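PDB 4ZXH: Abbfa_003403 from Acinetobacter baumannii, which probably builds a peptide product as a four-domain nonribosomal peptide synthetase, with condensation, adenylation, phosphopantetheine-bearing carrier and thioesterase domains in one chain. Local coordinates for residues 115-121 / 142-148; 227-231 / 395-400. All coordinates share one frame; numbering follows the deposited sequence.

Interaction 1 of 2, residues 115-121 / 142-148; sequences TKQPFDL and AFVIHHA. With PX4 (1,2-dimyristoyl-sn-glycero-3-phosphocholine), chain C.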
loop_
_atom_site.group_PDB
_atom_site.type_symbol
_atom_site.label_atom_id
_atom_site.label_comp_id
_atom_site.label_asym_id
_atom_site.label_seq_id
_atom_site.Cartn_x
_atom_site.Cartn_y
_atom_site.Cartn_z
ATOM N N THR A 115 18.452 -15.598 -18.459
ATOM C CA THR A 115 19.189 -15.484 -17.203
ATOM C C THR A 115 18.321 -15.014 -16.033
ATOM O O THR A 115 18.724 -15.146 -14.891
ATOM C CB THR A 115 20.401 -14.516 -17.335
ATOM O OG1 THR A 115 19.949 -13.182 -17.594
ATOM C CG2 THR A 115 21.353 -14.968 -18.452
ATOM N N LYS A 116 17.141 -14.462 -16.311
ATOM C CA LYS A 116 16.202 -14.075 -15.247
ATOM C C LYS A 116 15.303 -15.213 -14.748
ATOM O O LYS A 116 14.436 -14.993 -13.898
ATOM C CB LYS A 116 15.315 -12.912 -15.711
ATOM C CG LYS A 116 15.921 -11.579 -15.392
ATOM C CD LYS A 116 15.364 -10.439 -16.225
ATOM C CE LYS A 116 16.372 -9.279 -16.139
ATOM N NZ LYS A 116 15.943 -8.071 -16.902
ATOM N N GLN A 117 15.475 -16.415 -15.283
ATOM C CA GLN A 117 14.693 -17.539 -14.787
ATOM C C GLN A 117 15.127 -17.712 -13.345
ATOM O O GLN A 117 16.305 -17.564 -13.019
ATOM C CB GLN A 117 14.906 -18.797 -15.630
ATOM C CG GLN A 117 14.215 -18.723 -16.994
ATOM C CD GLN A 117 14.919 -19.515 -18.122
ATOM O OE1 GLN A 117 16.018 -20.060 -17.966
ATOM N NE2 GLN A 117 14.273 -19.548 -19.280
ATOM N N PRO A 118 14.163 -17.931 -12.462
ATOM C CA PRO A 118 14.432 -17.829 -11.029
ATOM C C PRO A 118 15.076 -19.088 -10.500
ATOM O O PRO A 118 14.909 -20.119 -11.130
ATOM C CB PRO A 118 13.027 -17.633 -10.422
ATOM C CG PRO A 118 12.129 -18.336 -11.354
ATOM C CD PRO A 118 12.739 -18.150 -12.746
ATOM N N PHE A 119 15.774 -19.002 -9.372
ATOM C CA PHE A 119 16.333 -20.180 -8.721
ATOM C C PHE A 119 15.449 -20.642 -7.564
ATOM O O PHE A 119 14.798 -19.837 -6.920
ATOM C CB PHE A 119 17.738 -19.889 -8.173
ATOM C CG PHE A 119 18.795 -19.696 -9.230
ATOM C CD1 PHE A 119 19.615 -20.755 -9.615
ATOM C CD2 PHE A 119 19.006 -18.449 -9.802
ATOM C CE1 PHE A 119 20.593 -20.580 -10.566
ATOM C CE2 PHE A 119 19.983 -18.265 -10.754
ATOM C CZ PHE A 119 20.779 -19.331 -11.141
ATOM N N ASP A 120 15.441 -21.944 -7.309
ATOM C CA ASP A 120 14.957 -22.506 -6.058
ATOM C C ASP A 120 16.178 -22.787 -5.192
ATOM O O ASP A 120 16.944 -23.719 -5.462
ATOM C CB ASP A 120 14.160 -23.782 -6.317
ATOM C CG ASP A 120 13.535 -24.370 -5.050
ATOM O OD1 ASP A 120 13.948 -24.022 -3.912
ATOM O OD2 ASP A 120 12.601 -25.188 -5.211
ATOM N N LEU A 121 16.376 -21.985 -4.158
ATOM C CA LEU A 121 17.630 -22.057 -3.431
ATOM C C LEU A 121 17.761 -23.356 -2.642
ATOM O O LEU A 121 18.833 -23.674 -2.144
ATOM C CB LEU A 121 17.774 -20.852 -2.502
ATOM C CG LEU A 121 17.810 -19.491 -3.202
ATOM C CD1 LEU A 121 18.025 -18.381 -2.199
ATOM C CD2 LEU A 121 18.873 -19.465 -4.279
ATOM N N ALA A 142 26.733 -17.107 -20.973
ATOM C CA ALA A 142 26.324 -16.296 -19.826
ATOM C C ALA A 142 26.298 -17.139 -18.567
ATOM O O ALA A 142 25.629 -18.177 -18.507
ATOM C CB ALA A 142 24.962 -15.653 -20.067
ATOM N N PHE A 143 27.043 -16.683 -17.567
ATOM C CA PHE A 143 27.113 -17.338 -16.278
ATOM C C PHE A 143 26.164 -16.630 -15.325
ATOM O O PHE A 143 26.260 -15.416 -15.160
ATOM C CB PHE A 143 28.535 -17.295 -15.725
ATOM C CG PHE A 143 29.547 -17.943 -16.608
ATOM C CD1 PHE A 143 29.932 -19.255 -16.395
ATOM C CD2 PHE A 143 30.118 -17.244 -17.664
ATOM C CE1 PHE A 143 30.869 -19.859 -17.206
ATOM C CE2 PHE A 143 31.047 -17.850 -18.478
ATOM C CZ PHE A 143 31.414 -19.164 -18.246
ATOM N N VAL A 144 25.256 -17.388 -14.710
ATOM C CA VAL A 144 24.284 -16.853 -13.756
ATOM C C VAL A 144 24.506 -17.445 -12.369
ATOM O O VAL A 144 24.434 -18.666 -12.199
ATOM C CB VAL A 144 22.850 -17.173 -14.154
ATOM C CG1 VAL A 144 21.905 -16.300 -13.385
ATOM C CG2 VAL A 144 22.649 -16.965 -15.620
ATOM N N ILE A 145 24.769 -16.598 -11.381
ATOM C CA ILE A 145 24.953 -17.086 -10.019
ATOM C C ILE A 145 24.045 -16.317 -9.080
ATOM O O ILE A 145 24.058 -15.083 -9.068
ATOM C CB ILE A 145 26.413 -16.930 -9.510
ATOM C CG1 ILE A 145 27.392 -17.692 -10.370
ATOM C CG2 ILE A 145 26.530 -17.486 -8.141
ATOM C CD1 ILE A 145 28.106 -16.854 -11.396
ATOM N N HIS A 146 23.271 -17.025 -8.274
ATOM C CA HIS A 146 22.406 -16.338 -7.330
ATOM C C HIS A 146 23.223 -15.700 -6.210
ATOM O O HIS A 146 24.153 -16.315 -5.663
ATOM C CB HIS A 146 21.377 -17.293 -6.760
ATOM C CG HIS A 146 20.254 -16.600 -6.061
ATOM N ND1 HIS A 146 20.383 -16.080 -4.794
ATOM C CD2 HIS A 146 18.990 -16.324 -6.459
ATOM C CE1 HIS A 146 19.237 -15.530 -4.432
ATOM N NE2 HIS A 146 18.377 -15.658 -5.426
ATOM N N HIS A 147 22.874 -14.461 -5.878
ATOM C CA HIS A 147 23.640 -13.652 -4.920
ATOM C C HIS A 147 23.599 -14.245 -3.485
ATOM O O HIS A 147 24.486 -13.977 -2.666
ATOM C CB HIS A 147 23.103 -12.219 -4.944
ATOM C CG HIS A 147 24.056 -11.185 -4.416
ATOM N ND1 HIS A 147 24.893 -11.411 -3.353
ATOM C CD2 HIS A 147 24.252 -9.897 -4.799
ATOM C CE1 HIS A 147 25.590 -10.304 -3.104
ATOM N NE2 HIS A 147 25.218 -9.380 -3.964
ATOM N N ALA A 148 22.594 -15.067 -3.182
ATOM C CA ALA A 148 22.600 -15.802 -1.912
ATOM C C ALA A 148 23.807 -16.731 -1.802
ATOM O O ALA A 148 24.237 -17.062 -0.688
ATOM C CB ALA A 148 21.307 -16.605 -1.727
HETATM O O1 PX4 C . 28.880 -29.455 -28.469
HETATM O O2 PX4 C . 29.262 -27.740 -30.396
HETATM P P1 PX4 C . 29.797 -28.504 -29.208
HETATM O O3 PX4 C . 31.160 -29.254 -29.646
HETATM C C1 PX4 C . 31.250 -30.643 -29.968
HETATM C C2 PX4 C . 32.628 -30.907 -30.584
HETATM N N1 PX4 C . 32.930 -32.346 -30.747
HETATM C C3 PX4 C . 31.728 -33.093 -31.158
HETATM C C4 PX4 C . 33.971 -32.504 -31.779
HETATM C C5 PX4 C . 33.448 -32.894 -29.485
HETATM O O4 PX4 C . 30.414 -27.444 -28.153
HETATM C C6 PX4 C . 30.339 -26.023 -28.303
HETATM C C7 PX4 C . 30.327 -25.396 -26.912
HETATM C C8 PX4 C . 29.615 -26.413 -26.024
HETATM O O5 PX4 C . 29.537 -25.943 -24.682
HETATM C C9 PX4 C . 29.605 -26.858 -23.549
HETATM O O6 PX4 C . 29.897 -28.029 -23.722
HETATM C C10 PX4 C . 29.326 -26.344 -22.161
HETATM C C11 PX4 C . 30.616 -26.162 -21.375
HETATM C C12 PX4 C . 30.726 -24.718 -20.909
HETATM C C13 PX4 C . 31.360 -24.681 -19.525
HETATM C C14 PX4 C . 32.595 -23.795 -19.531
HETATM C C15 PX4 C . 33.412 -24.097 -18.288
HETATM C C16 PX4 C . 33.596 -22.835 -17.471
HETATM C C17 PX4 C . 34.177 -23.164 -16.109
HETATM C C18 PX4 C . 33.057 -23.432 -15.105
HETATM C C19 PX4 C . 32.862 -22.271 -14.145
HETATM C C20 PX4 C . 31.463 -22.324 -13.541
HETATM C C21 PX4 C . 31.283 -21.231 -12.487
HETATM C C22 PX4 C . 29.840 -20.769 -12.358
HETATM O O7 PX4 C . 31.661 -25.163 -26.433
HETATM C C23 PX4 C . 31.846 -23.821 -25.866
HETATM O O8 PX4 C . 31.116 -22.938 -26.274
HETATM C C24 PX4 C . 32.899 -23.547 -24.788
HETATM C C25 PX4 C . 33.007 -22.090 -24.307
HETATM C C26 PX4 C . 33.948 -21.925 -23.099
HETATM C C27 PX4 C . 33.986 -20.488 -22.541
HETATM C C28 PX4 C . 34.956 -20.289 -21.372
HETATM C C29 PX4 C . 34.981 -18.852 -20.822
HETATM C C30 PX4 C . 36.002 -18.650 -19.691
HETATM C C31 PX4 C . 35.639 -17.589 -18.623
HETATM C C32 PX4 C . 34.619 -18.145 -17.617
HETATM C C33 PX4 C . 34.533 -17.434 -16.258
HETATM C C34 PX4 C . 33.206 -17.728 -15.552
HETATM C C35 PX4 C . 33.241 -17.734 -14.021
HETATM C C36 PX4 C . 32.301 -16.697 -13.425
#
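L121 sets a methyl group squarely on the imidazole of H146: CD2 lies 3.7 Å from the H146 ring centroid and only 10° off its normal, a CH-pi contact over the face. The two side chains cross at about a right angle, and the second branch of L121 runs on to the methyl of A148, with CD1 3.8 Å from A148 CB. Both imidazole nitrogens are bonded, which fixes the ring's rotation. H146 ND1 receives the backbone N-H of A148 (2.9 Å from N to ND1), the donor lying 19° out of the imidazole plane, while NE2 meets OE1 of Q30 on helix 21-32. With CG anti to the backbone N (chi1 -165°), the H146 ring projects toward the loop, where F119 reaches its rim: F119 CD2 lies 4.0 Å from H146 CD2, in the imidazole plane. The phenyl ring in turn receives H146 CB over one face and V144 CG1 at its edge, F119 CE2 lying 3.8 Å from V144 CG1. R128 of the adjacent strand adds a cation-pi contact to F119. At the far end, T115 CG2 packs 3.7 Å from V144 CG2 and also meets A142 CB, while its hydroxyl turns back to V111 O and E112 O in helix 104-115. F143 points the opposite way, into the lipid pocket, where an acyl carbon, C34 of PX4, sits over the centre of its ring. The contact thus fastens the loop after helix 104-115 across one side of strand 138-146, inside the condensation domain. H146 and H147 open the HHxxxD signature of that family, whose second histidine is usually the one linked to catalysis, and the arrangement is that of the chloramphenicol acetyltransferase-like lobe bearing this signature.

Interaction 2 of 2, residues 227-231 / 395-400; sequences HKGSS and RQQEGQ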
loop_
_atom_site.group_PDB
_atom_site.type_symbol
_atom_site.label_atom_id
_atom_site.label_comp_id
_atom_site.label_asym_id
_atom_site.label_seq_id
_atom_site.Cartn_x
_atom_site.Cartn_y
_atom_site.Cartn_z
ATOM N N HIS A 227 9.605 -6.998 -7.801
ATOM C CA HIS A 227 11.002 -7.007 -8.221
ATOM C C HIS A 227 11.159 -6.975 -9.735
ATOM O O HIS A 227 12.038 -7.634 -10.288
ATOM C CB HIS A 227 11.737 -8.225 -7.642
ATOM C CG HIS A 227 11.737 -8.271 -6.146
ATOM N ND1 HIS A 227 12.585 -7.502 -5.378
ATOM C CD2 HIS A 227 10.972 -8.969 -5.277
ATOM C CE1 HIS A 227 12.353 -7.732 -4.100
ATOM N NE2 HIS A 227 11.379 -8.620 -4.010
ATOM N N LYS A 228 10.298 -6.217 -10.403
ATOM C CA LYS A 228 10.509 -5.908 -11.816
ATOM C C LYS A 228 11.315 -4.615 -11.914
ATOM O O LYS A 228 10.949 -3.601 -11.322
ATOM C CB LYS A 228 9.181 -5.742 -12.572
ATOM C CG LYS A 228 8.242 -6.938 -12.568
ATOM C CD LYS A 228 7.183 -6.750 -13.656
ATOM C CE LYS A 228 6.096 -7.816 -13.624
ATOM N NZ LYS A 228 5.188 -7.642 -12.451
ATOM N N GLY A 229 12.407 -4.625 -12.658
ATOM C CA GLY A 229 13.157 -3.397 -12.832
ATOM C C GLY A 229 13.673 -3.203 -14.239
ATOM O O GLY A 229 13.453 -4.042 -15.119
ATOM N N SER A 230 14.370 -2.092 -14.446
ATOM C CA SER A 230 15.042 -1.835 -15.704
ATOM C C SER A 230 16.304 -1.040 -15.413
ATOM O O SER A 230 16.543 -0.668 -14.266
ATOM C CB SER A 230 14.127 -1.088 -16.671
ATOM O OG SER A 230 14.823 -0.781 -17.865
ATOM N N SER A 231 17.107 -0.776 -16.439
ATOM C CA SER A 231 18.436 -0.176 -16.251
ATOM C C SER A 231 18.682 0.894 -17.278
ATOM O O SER A 231 18.355 0.704 -18.440
ATOM C CB SER A 231 19.553 -1.221 -16.368
ATOM O OG SER A 231 19.363 -2.318 -15.490
ATOM N N ARG A 395 21.448 -6.676 -19.266
ATOM C CA ARG A 395 20.704 -6.184 -18.115
ATOM C C ARG A 395 20.678 -7.271 -17.022
ATOM O O ARG A 395 20.387 -8.431 -17.300
ATOM C CB ARG A 395 19.288 -5.790 -18.511
ATOM C CG ARG A 395 19.180 -4.493 -19.316
ATOM C CD ARG A 395 17.761 -4.318 -19.907
ATOM N NE ARG A 395 16.701 -4.374 -18.897
ATOM C CZ ARG A 395 15.396 -4.353 -19.160
ATOM N NH1 ARG A 395 14.955 -4.284 -20.407
ATOM N NH2 ARG A 395 14.526 -4.401 -18.164
ATOM N N GLN A 396 21.019 -6.916 -15.789
ATOM C CA GLN A 396 21.028 -7.913 -14.722
ATOM C C GLN A 396 20.856 -7.288 -13.329
ATOM O O GLN A 396 21.034 -6.079 -13.143
ATOM C CB GLN A 396 22.317 -8.747 -14.790
ATOM C CG GLN A 396 23.596 -7.961 -14.705
ATOM C CD GLN A 396 24.138 -7.964 -13.297
ATOM O OE1 GLN A 396 24.387 -9.030 -12.714
ATOM N NE2 GLN A 396 24.279 -6.771 -12.715
ATOM N N GLN A 397 20.511 -8.134 -12.362
ATOM C CA GLN A 397 20.069 -7.708 -11.025
ATOM C C GLN A 397 19.145 -6.480 -11.060
ATOM O O GLN A 397 19.489 -5.403 -10.561
ATOM C CB GLN A 397 21.251 -7.394 -10.096
ATOM C CG GLN A 397 22.502 -8.255 -10.262
ATOM C CD GLN A 397 23.378 -8.376 -9.019
ATOM O OE1 GLN A 397 23.148 -7.744 -8.001
ATOM N NE2 GLN A 397 24.475 -9.086 -9.174
ATOM N N GLU A 398 17.968 -6.633 -11.637
ATOM C CA GLU A 398 17.040 -5.513 -11.665
ATOM C C GLU A 398 15.893 -5.711 -10.683
ATOM O O GLU A 398 15.356 -6.815 -10.552
ATOM C CB GLU A 398 16.513 -5.297 -13.082
ATOM C CG GLU A 398 17.603 -4.877 -14.025
ATOM C CD GLU A 398 17.155 -4.802 -15.468
ATOM O OE1 GLU A 398 16.307 -5.627 -15.869
ATOM O OE2 GLU A 398 17.692 -3.943 -16.214
ATOM N N GLY A 399 15.543 -4.639 -9.977
ATOM C CA GLY A 399 14.382 -4.628 -9.108
ATOM C C GLY A 399 14.642 -4.978 -7.654
ATOM O O GLY A 399 13.752 -5.473 -6.954
ATOM N N GLN A 400 15.856 -4.733 -7.188
ATOM C CA GLN A 400 16.156 -4.978 -5.791
ATOM C C GLN A 400 15.509 -3.922 -4.933
ATOM O O GLN A 400 14.918 -4.233 -3.898
ATOM C CB GLN A 400 17.661 -4.989 -5.550
ATOM C CG GLN A 400 18.334 -6.217 -6.101
ATOM C CD GLN A 400 19.828 -6.104 -6.029
ATOM O OE1 GLN A 400 20.352 -5.096 -5.542
ATOM N NE2 GLN A 400 20.534 -7.145 -6.500
#
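R395 lays its guanidinium beneath the hydroxyl of S230, whose OG lies 3.6 Å above that plane, nearer its border than its middle. The edge of the same group faces G229 O, to which NH2 gives a weak hydrogen bond. A bend at chi3 (55°) swings the end of R395 round to E398. The two pair side-on, R395 NE donating to the syn lone pair of E398 OE2 (2.9 Å) and NH2 to OE1, the latter out of the carboxylate plane. S231 OG also donates to E398 OE2, though the modelled separation is too short to be taken literally. K116 approaches as well, so the buried carboxylate is met by an arginine and a lysine, and probably by the S231 hydroxyl. Further along, H227 ND1 donates to G399 O (2.8 Å), the carbonyl oxygen lying close to the imidazole plane. Between these polar clusters the backbones come close at two glycines, the CA atoms of G229 and G399 being 4.1 Å apart with no side chain between them. Q400, bonded through NE2 to A38 O, touches the bound phosphopantetheine. Strand 229-235 edges the sheet of one condensation lobe, and 395-400 is the returning arm of the crossover between lobes, consistent with the latch of condensation domains.

How the interactions relate
Both contacts lie in the condensation domain, their centres 13 Å apart, and they come in series along the chain, interaction 1 closing before interaction 2 opens. Interaction 1 belongs to the six-stranded sheet containing 138-146, interaction 2 to the border of the four-stranded sheet containing 229-235. The chain visits the first sheet again at 382-383 and 387-391, then passes through 395-400 to strand 403-411 of the second. A salt bridge from K116 NZ to E398 OE1 (2.7 Å) joins the contacts directly, and H147 packs against Q397. Interaction 1 stays within the first lobe; interaction 2, with the salt bridge, links that lobe to the second beside the bound phosphopantetheine, about 10 Å from the A148 side chain.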